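Long-range contacts in rRNA N-glycosidase (Bougainvillea spectabilis, PDB 3CTK), which is a plant ribosome-inactivating protein, built as a single chain that combines a mixed beta sheet with a largely helical region: residues 6-11 / 130-135; 169-174 / 188-193; 217-222 / 229-234. One frame throughout, in Å; residues are numbered along the deposited sequence.

Interaction 1 (6-11 / 130-135)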
# COMPACT_ATOMS: atom_id res chain seq x y z
N PHE A 6 -8.25 -1.86 10.95
CA PHE A 6 -7.21 -1.27 11.77
C PHE A 6 -7.72 0.01 12.43
O PHE A 6 -8.11 0.96 11.74
CB PHE A 6 -5.97 -0.96 10.91
CG PHE A 6 -4.81 -0.42 11.70
CD1 PHE A 6 -4.39 -1.04 12.87
CD2 PHE A 6 -4.10 0.69 11.25
CE1 PHE A 6 -3.30 -0.56 13.59
CE2 PHE A 6 -3.00 1.18 11.96
CZ PHE A 6 -2.60 0.55 13.13
N ASN A 7 -7.73 0.03 13.76
CA ASN A 7 -8.18 1.20 14.49
C ASN A 7 -6.94 1.97 14.93
O ASN A 7 -6.06 1.41 15.58
CB ASN A 7 -9.00 0.79 15.72
CG ASN A 7 -9.58 1.98 16.45
OD1 ASN A 7 -8.85 2.77 17.05
ND2 ASN A 7 -10.90 2.12 16.40
N LEU A 8 -6.87 3.25 14.56
CA LEU A 8 -5.70 4.07 14.88
C LEU A 8 -5.50 4.35 16.36
O LEU A 8 -4.50 4.95 16.75
CB LEU A 8 -5.76 5.38 14.08
CG LEU A 8 -5.85 5.20 12.56
CD1 LEU A 8 -5.76 6.56 11.88
CD2 LEU A 8 -4.72 4.29 12.08
N GLY A 9 -6.45 3.92 17.18
CA GLY A 9 -6.33 4.10 18.62
C GLY A 9 -5.69 2.87 19.24
O GLY A 9 -5.46 2.82 20.45
N GLU A 10 -5.42 1.87 18.41
CA GLU A 10 -4.81 0.61 18.86
C GLU A 10 -3.61 0.32 17.97
O GLU A 10 -3.55 -0.72 17.32
CB GLU A 10 -5.81 -0.54 18.72
CG GLU A 10 -7.25 -0.18 19.03
CD GLU A 10 -8.18 -1.38 18.94
OE1 GLU A 10 -8.00 -2.20 18.01
OE2 GLU A 10 -9.10 -1.49 19.77
N ALA A 11 -2.64 1.23 17.96
CA ALA A 11 -1.46 1.09 17.13
C ALA A 11 -0.72 -0.24 17.27
O ALA A 11 -0.16 -0.75 16.30
CB ALA A 11 -0.49 2.25 17.39
N LEU A 130 5.09 10.09 8.05
CA LEU A 130 4.22 8.92 8.12
C LEU A 130 4.02 8.57 9.59
O LEU A 130 4.81 8.99 10.45
CB LEU A 130 4.87 7.74 7.39
CG LEU A 130 5.23 7.97 5.92
CD1 LEU A 130 5.98 6.76 5.39
CD2 LEU A 130 3.97 8.22 5.11
N GLY A 131 2.99 7.80 9.88
CA GLY A 131 2.71 7.41 11.25
C GLY A 131 1.22 7.37 11.51
O GLY A 131 0.44 7.95 10.76
N VAL A 132 0.82 6.70 12.58
CA VAL A 132 -0.59 6.58 12.91
C VAL A 132 -1.28 7.91 13.15
O VAL A 132 -2.41 8.12 12.69
CB VAL A 132 -0.78 5.67 14.15
CG1 VAL A 132 -2.21 5.74 14.64
CG2 VAL A 132 -0.43 4.24 13.78
N TYR A 133 -0.62 8.82 13.85
CA TYR A 133 -1.20 10.13 14.14
C TYR A 133 -1.32 10.96 12.86
O TYR A 133 -2.32 11.65 12.64
CB TYR A 133 -0.35 10.89 15.16
CG TYR A 133 -1.05 12.11 15.72
CD1 TYR A 133 -2.08 11.98 16.66
CD2 TYR A 133 -0.72 13.40 15.28
CE1 TYR A 133 -2.76 13.10 17.15
CE2 TYR A 133 -1.40 14.52 15.76
CZ TYR A 133 -2.42 14.36 16.69
OH TYR A 133 -3.11 15.46 17.16
N LYS A 134 -0.28 10.90 12.03
CA LYS A 134 -0.28 11.64 10.78
C LYS A 134 -1.36 11.09 9.86
O LYS A 134 -2.03 11.85 9.15
CB LYS A 134 1.09 11.54 10.10
CG LYS A 134 2.21 12.23 10.87
CD LYS A 134 1.98 13.74 10.99
CE LYS A 134 3.12 14.40 11.75
NZ LYS A 134 2.94 15.88 11.86
N LEU A 135 -1.54 9.77 9.86
CA LEU A 135 -2.56 9.17 9.02
C LEU A 135 -3.93 9.65 9.49
O LEU A 135 -4.77 10.04 8.68
CB LEU A 135 -2.49 7.64 9.08
CG LEU A 135 -3.57 6.86 8.32
CD1 LEU A 135 -3.55 7.23 6.84
CD2 LEU A 135 -3.33 5.36 8.50
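Val132 reaches from the first turn of helix 132-142 into the bend that follows strand 3-7. CG1 makes the tight half of the contact: it lies 3.6 Å from Leu8 CB and only 3.2 Å from Leu8 O, so a methyl is pressed against a backbone carbonyl oxygen. CG2 is in looser company, 4.1 Å from Ala11 CB and 4.3 Å from Phe6 CZ, which it meets at the ring edge, near the ring plane. With CG1 placed opposite the backbone N (chi1 170°), CG2 is left on the N side of the residue, and the fork spreads across the bend. Leu8 and Val132 run past one another head to tail, and the end of Leu8 reaches Leu135. There it crosses Leu135 at about a right angle, Leu8 CD2 resting 4.0 Å from Leu135 CD2, while Leu8 CD1 comes 3.8 Å from Val132 O.

On the solvent side, Asn7 to Glu10 form a type I turn whose outer corner, Gly9, is exposed, and Asn7 OD1 accepts from Gly9 N at 2.7 Å, an Asx turn that ties the corner to itself. Glu10 points away from the helix, and Tyr133, exposed on the helix, points away from the bend.

Behind the buried side, Phe6 stacks on Phe17, and Leu135 also packs on Ile158 and Met162 of helix 149-168. The side chains that cross this contact are all aliphatic or aromatic, and the bonds that Asn7 O and OD1 accept come from the turn itself; strand end and helix start are therefore joined by the fit of methyls against one another and against two backbone carbonyl oxygens, and not by directional bonds.

Interaction 2 (169-174 / 188-193); sequences FKYIET and NFKVLN
Lys190 lies over one face of the Tyr171 ring, its extended chain crossing the ring on a slant. The lysine comes closest with CD, 3.6 Å from Tyr171 CZ, and CD sits above the ring as a CH-pi partner. Farther along, Lys190 NZ stands 4.3 Å from the ring centroid in a cation-pi interaction over the face. The same ring is met at its edge by Val191, with Val191 CG2 3.8 Å from Tyr171 CE2. At the phenol end, Asn188 ND2 donates to Tyr171 OH over 3.2 Å (157° at the hydrogen), the oxygen lying somewhat out of the amide plane. Away from the ring, on the other branch of Val191, Ile172 CD1 packs 4.0 Å from Val191 CG1.

The next shell fixes these groups. Asn188 is the N-cap of helix 189-196. Its chi1 of 65° tucks CG over the backbone, so that the amide folds back toward the helix start, where Asn188 OD1 accepts from Val191 N at 2.9 Å; a second bond to OD1, from Lys190 N, is weak. One amide thus caps the helix through its oxygen and holds the tyrosine hydroxyl through its nitrogen, which settles which way round it is turned. The ammonium of Lys190 has a stronger partner than the ring, a salt bridge to Asp240, and it also makes a cation-pi contact with Trp229. Pro224 and Leu194 touch Tyr171 as well.

The short axes of 170-174 and 189-193 approach to 10.0 Å at 137°, with the Tyr171-Lys190 and Ile172-Val191 pairs filling the interface. Both segments are opening turns of successive helices in the ribosome-inactivating protein fold, packed obliquely antiparallel and joined through an Asn N-cap.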
# COMPACT_ATOMS: atom_id res chain seq x y z
N PHE A 169 6.59 -5.23 1.79
CA PHE A 169 7.92 -5.28 2.40
C PHE A 169 7.98 -5.32 3.92
O PHE A 169 7.58 -4.37 4.60
CB PHE A 169 8.72 -4.05 1.94
CG PHE A 169 8.92 -3.97 0.46
CD1 PHE A 169 9.92 -4.71 -0.16
CD2 PHE A 169 8.12 -3.14 -0.32
CE1 PHE A 169 10.13 -4.62 -1.54
CE2 PHE A 169 8.31 -3.05 -1.71
CZ PHE A 169 9.32 -3.79 -2.31
N LYS A 170 8.50 -6.42 4.46
CA LYS A 170 8.65 -6.53 5.91
C LYS A 170 9.53 -5.40 6.45
O LYS A 170 9.34 -4.94 7.57
CB LYS A 170 9.26 -7.88 6.29
CG LYS A 170 8.32 -9.05 6.15
CD LYS A 170 8.99 -10.35 6.58
CE LYS A 170 8.02 -11.52 6.51
NZ LYS A 170 8.68 -12.80 6.91
N TYR A 171 10.50 -4.95 5.64
CA TYR A 171 11.39 -3.87 6.06
C TYR A 171 10.59 -2.61 6.37
O TYR A 171 10.82 -1.94 7.38
CB TYR A 171 12.42 -3.55 4.98
CG TYR A 171 13.35 -2.42 5.40
CD1 TYR A 171 14.41 -2.66 6.27
CD2 TYR A 171 13.13 -1.11 4.97
CE1 TYR A 171 15.23 -1.62 6.72
CE2 TYR A 171 13.94 -0.07 5.41
CZ TYR A 171 14.98 -0.33 6.28
OH TYR A 171 15.78 0.70 6.73
N ILE A 172 9.66 -2.28 5.47
CA ILE A 172 8.83 -1.09 5.65
C ILE A 172 7.88 -1.29 6.83
O ILE A 172 7.65 -0.37 7.61
CB ILE A 172 8.04 -0.78 4.35
CG1 ILE A 172 9.03 -0.47 3.22
CG2 ILE A 172 7.11 0.41 4.56
CD1 ILE A 172 8.38 -0.08 1.89
N GLU A 173 7.34 -2.50 6.97
CA GLU A 173 6.45 -2.78 8.10
C GLU A 173 7.21 -2.51 9.40
O GLU A 173 6.67 -1.92 10.34
CB GLU A 173 5.99 -4.23 8.08
CG GLU A 173 5.06 -4.58 9.24
CD GLU A 173 4.88 -6.07 9.44
OE1 GLU A 173 5.43 -6.86 8.64
OE2 GLU A 173 4.17 -6.44 10.40
N THR A 174 8.47 -2.94 9.45
CA THR A 174 9.27 -2.75 10.65
C THR A 174 9.57 -1.28 10.93
O THR A 174 9.61 -0.86 12.09
CB THR A 174 10.59 -3.55 10.58
OG1 THR A 174 10.28 -4.94 10.50
CG2 THR A 174 11.42 -3.31 11.83
N ASN A 188 13.08 6.66 4.91
CA ASN A 188 14.49 6.76 4.54
C ASN A 188 14.75 6.29 3.11
O ASN A 188 13.84 5.85 2.41
CB ASN A 188 15.39 6.01 5.54
CG ASN A 188 15.18 4.50 5.54
OD1 ASN A 188 14.99 3.87 4.50
ND2 ASN A 188 15.24 3.90 6.73
N PHE A 189 16.00 6.41 2.68
CA PHE A 189 16.40 6.04 1.33
C PHE A 189 16.04 4.62 0.93
O PHE A 189 15.69 4.37 -0.22
CB PHE A 189 17.90 6.26 1.14
CG PHE A 189 18.35 7.66 1.45
CD1 PHE A 189 18.97 7.95 2.66
CD2 PHE A 189 18.16 8.68 0.53
CE1 PHE A 189 19.38 9.25 2.96
CE2 PHE A 189 18.56 9.99 0.82
CZ PHE A 189 19.18 10.27 2.03
N LYS A 190 16.14 3.68 1.87
CA LYS A 190 15.83 2.28 1.57
C LYS A 190 14.33 2.07 1.39
O LYS A 190 13.90 1.36 0.48
CB LYS A 190 16.36 1.35 2.67
CG LYS A 190 16.02 -0.12 2.41
CD LYS A 190 16.83 -1.07 3.30
CE LYS A 190 16.40 -2.52 3.04
NZ LYS A 190 17.26 -3.52 3.76
N VAL A 191 13.53 2.68 2.27
CA VAL A 191 12.08 2.55 2.16
C VAL A 191 11.65 3.00 0.77
O VAL A 191 10.94 2.28 0.06
CB VAL A 191 11.37 3.42 3.22
CG1 VAL A 191 9.87 3.42 2.97
CG2 VAL A 191 11.68 2.90 4.62
N LEU A 192 12.10 4.18 0.36
CA LEU A 192 11.77 4.72 -0.95
C LEU A 192 12.27 3.85 -2.10
O LEU A 192 11.57 3.66 -3.09
CB LEU A 192 12.33 6.15 -1.08
CG LEU A 192 11.42 7.29 -0.60
CD1 LEU A 192 10.63 6.87 0.62
CD2 LEU A 192 12.25 8.53 -0.32
N ASN A 193 13.47 3.31 -1.96
CA ASN A 193 14.05 2.47 -3.00
C ASN A 193 13.23 1.19 -3.21
O ASN A 193 12.96 0.78 -4.34
CB ASN A 193 15.50 2.11 -2.67
CG ASN A 193 16.18 1.36 -3.79
OD1 ASN A 193 16.36 1.89 -4.88
ND2 ASN A 193 16.57 0.12 -3.52

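Interaction 3 (217-222 / 229-234)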
# COMPACT_ATOMS: atom_id res chain seq x y z
N PRO A 217 20.93 -11.07 -13.70
CA PRO A 217 21.75 -9.94 -13.25
C PRO A 217 21.38 -9.53 -11.83
O PRO A 217 20.27 -9.79 -11.37
CB PRO A 217 21.41 -8.84 -14.25
CG PRO A 217 21.04 -9.60 -15.48
CD PRO A 217 20.19 -10.71 -14.93
N ALA A 218 22.31 -8.88 -11.14
CA ALA A 218 22.09 -8.45 -9.77
C ALA A 218 21.14 -7.26 -9.64
O ALA A 218 21.01 -6.45 -10.55
CB ALA A 218 23.42 -8.11 -9.12
N LEU A 219 20.47 -7.17 -8.50
CA LEU A 219 19.56 -6.06 -8.23
C LEU A 219 20.41 -4.92 -7.68
O LEU A 219 21.20 -5.11 -6.76
CB LEU A 219 18.52 -6.45 -7.18
CG LEU A 219 17.45 -7.45 -7.61
CD1 LEU A 219 16.80 -8.05 -6.37
CD2 LEU A 219 16.41 -6.75 -8.48
N GLN A 220 20.25 -3.73 -8.26
CA GLN A 220 21.01 -2.56 -7.83
C GLN A 220 20.10 -1.76 -6.91
O GLN A 220 19.34 -0.90 -7.37
CB GLN A 220 21.42 -1.73 -9.04
CG GLN A 220 21.99 -2.55 -10.19
CD GLN A 220 23.29 -3.24 -9.84
OE1 GLN A 220 23.64 -4.28 -10.41
NE2 GLN A 220 24.03 -2.66 -8.90
N LEU A 221 20.18 -2.04 -5.61
CA LEU A 221 19.34 -1.36 -4.63
C LEU A 221 20.08 -0.31 -3.80
O LEU A 221 21.25 -0.01 -4.07
CB LEU A 221 18.69 -2.41 -3.72
CG LEU A 221 17.91 -3.48 -4.51
CD1 LEU A 221 17.30 -4.51 -3.58
CD2 LEU A 221 16.82 -2.79 -5.33
N ILE A 222 19.40 0.25 -2.80
CA ILE A 222 19.96 1.29 -1.95
C ILE A 222 19.76 1.00 -0.46
O ILE A 222 18.69 0.56 -0.04
CB ILE A 222 19.32 2.65 -2.29
CG1 ILE A 222 19.55 2.97 -3.77
CG2 ILE A 222 19.90 3.75 -1.40
CD1 ILE A 222 18.77 4.16 -4.29
N TRP A 229 23.60 -0.87 -2.66
CA TRP A 229 23.36 -2.18 -2.05
C TRP A 229 23.10 -3.16 -3.19
O TRP A 229 21.98 -3.25 -3.69
CB TRP A 229 22.17 -2.11 -1.09
CG TRP A 229 21.80 -3.43 -0.45
CD1 TRP A 229 22.66 -4.40 -0.02
CD2 TRP A 229 20.48 -3.89 -0.13
NE1 TRP A 229 21.96 -5.44 0.55
CE2 TRP A 229 20.62 -5.15 0.50
CE3 TRP A 229 19.20 -3.36 -0.30
CZ2 TRP A 229 19.52 -5.89 0.94
CZ3 TRP A 229 18.10 -4.09 0.14
CH2 TRP A 229 18.27 -5.35 0.76
N VAL A 230 24.14 -3.86 -3.61
CA VAL A 230 24.04 -4.82 -4.70
C VAL A 230 23.64 -6.21 -4.20
O VAL A 230 24.35 -6.83 -3.42
CB VAL A 230 25.36 -4.92 -5.48
CG1 VAL A 230 25.26 -5.96 -6.58
CG2 VAL A 230 25.70 -3.56 -6.08
N VAL A 231 22.48 -6.67 -4.67
CA VAL A 231 21.95 -7.96 -4.26
C VAL A 231 22.07 -9.03 -5.34
O VAL A 231 21.50 -8.88 -6.42
CB VAL A 231 20.46 -7.81 -3.86
CG1 VAL A 231 19.84 -9.17 -3.56
CG2 VAL A 231 20.34 -6.88 -2.66
N ASN A 232 22.81 -10.09 -5.05
CA ASN A 232 22.98 -11.19 -6.00
C ASN A 232 22.61 -12.53 -5.37
O ASN A 232 22.92 -13.59 -5.92
CB ASN A 232 24.41 -11.23 -6.54
CG ASN A 232 25.46 -11.29 -5.45
OD1 ASN A 232 25.22 -11.78 -4.35
ND2 ASN A 232 26.66 -10.80 -5.77
N LYS A 233 21.96 -12.47 -4.21
CA LYS A 233 21.54 -13.68 -3.50
C LYS A 233 20.18 -13.49 -2.84
O LYS A 233 19.93 -12.47 -2.20
CB LYS A 233 22.58 -14.05 -2.44
CG LYS A 233 23.67 -14.97 -2.96
CD LYS A 233 24.87 -15.04 -2.02
CE LYS A 233 24.47 -15.08 -0.55
NZ LYS A 233 24.08 -13.73 -0.04
N VAL A 234 19.30 -14.47 -3.00
CA VAL A 234 17.97 -14.41 -2.43
C VAL A 234 18.02 -14.15 -0.92
O VAL A 234 17.24 -13.36 -0.40
CB VAL A 234 17.18 -15.71 -2.68
CG1 VAL A 234 15.82 -15.64 -2.01
CG2 VAL A 234 17.01 -15.93 -4.18
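Leu219 O takes a hydrogen bond from Val231 N at 2.9 Å, nearly straight (171°) and in the carbonyl plane, and is approached by Val230 CA at 3.5 Å in a CA-H...O contact. Leu219 N returns the bond to Val231 O, completing one hydrogen-bonded antiparallel pair. Leu221 and Trp229 form the next such pair, more distorted: both donors stand above the carbonyl planes, and the acceptors Leu221 O and Trp229 O are only 3.3 Å apart.

On the face that carries Leu219, Leu221, Trp229 and Val231, Leu221 and Trp229 run side by side, with Leu221 CB 3.6 Å from Trp229 CE3 on an oblique approach. Val231 CG2 sits over the centre of one face of the indole and also meets Leu221 CD1 at 4.0 Å. The other face carries Gln220 and Val230, which point the same way; a bend at Gln220 chi2 (-65°) brings Gln220 NE2 to 3.4 Å from Val230 CG2.

These strands make a two-stranded antiparallel hairpin at the periphery of the chain. Its Trp229 face rests on helix 234-237 through Ile237, which touches Leu221, Trp229 and Val231, while Leu219 meets Ala204 of helix 198-208 and Ile222 meets Phe189 of helix 189-196.

From the N terminus, interaction 1 closes the longest loop: its 118 intervening residues include the other five strands of the mixed sheet, and it ties the end of edge strand 3-7 to helix 132-142. Interaction 2 then closes a loop of only 13 residues between helices 170-180 and 189-196, and interaction 3 closes the hairpin of strands 214-222 and 228-233. The three follow in series, and none nests in or crosses another. Interactions 1 and 2 come within about 6 Å at their nearest atoms without touching. Interactions 2 and 3 do touch, Lys190 CB lying 3.7 Å from Ile222 O, so the helical region is joined directly to the C-terminal hairpin.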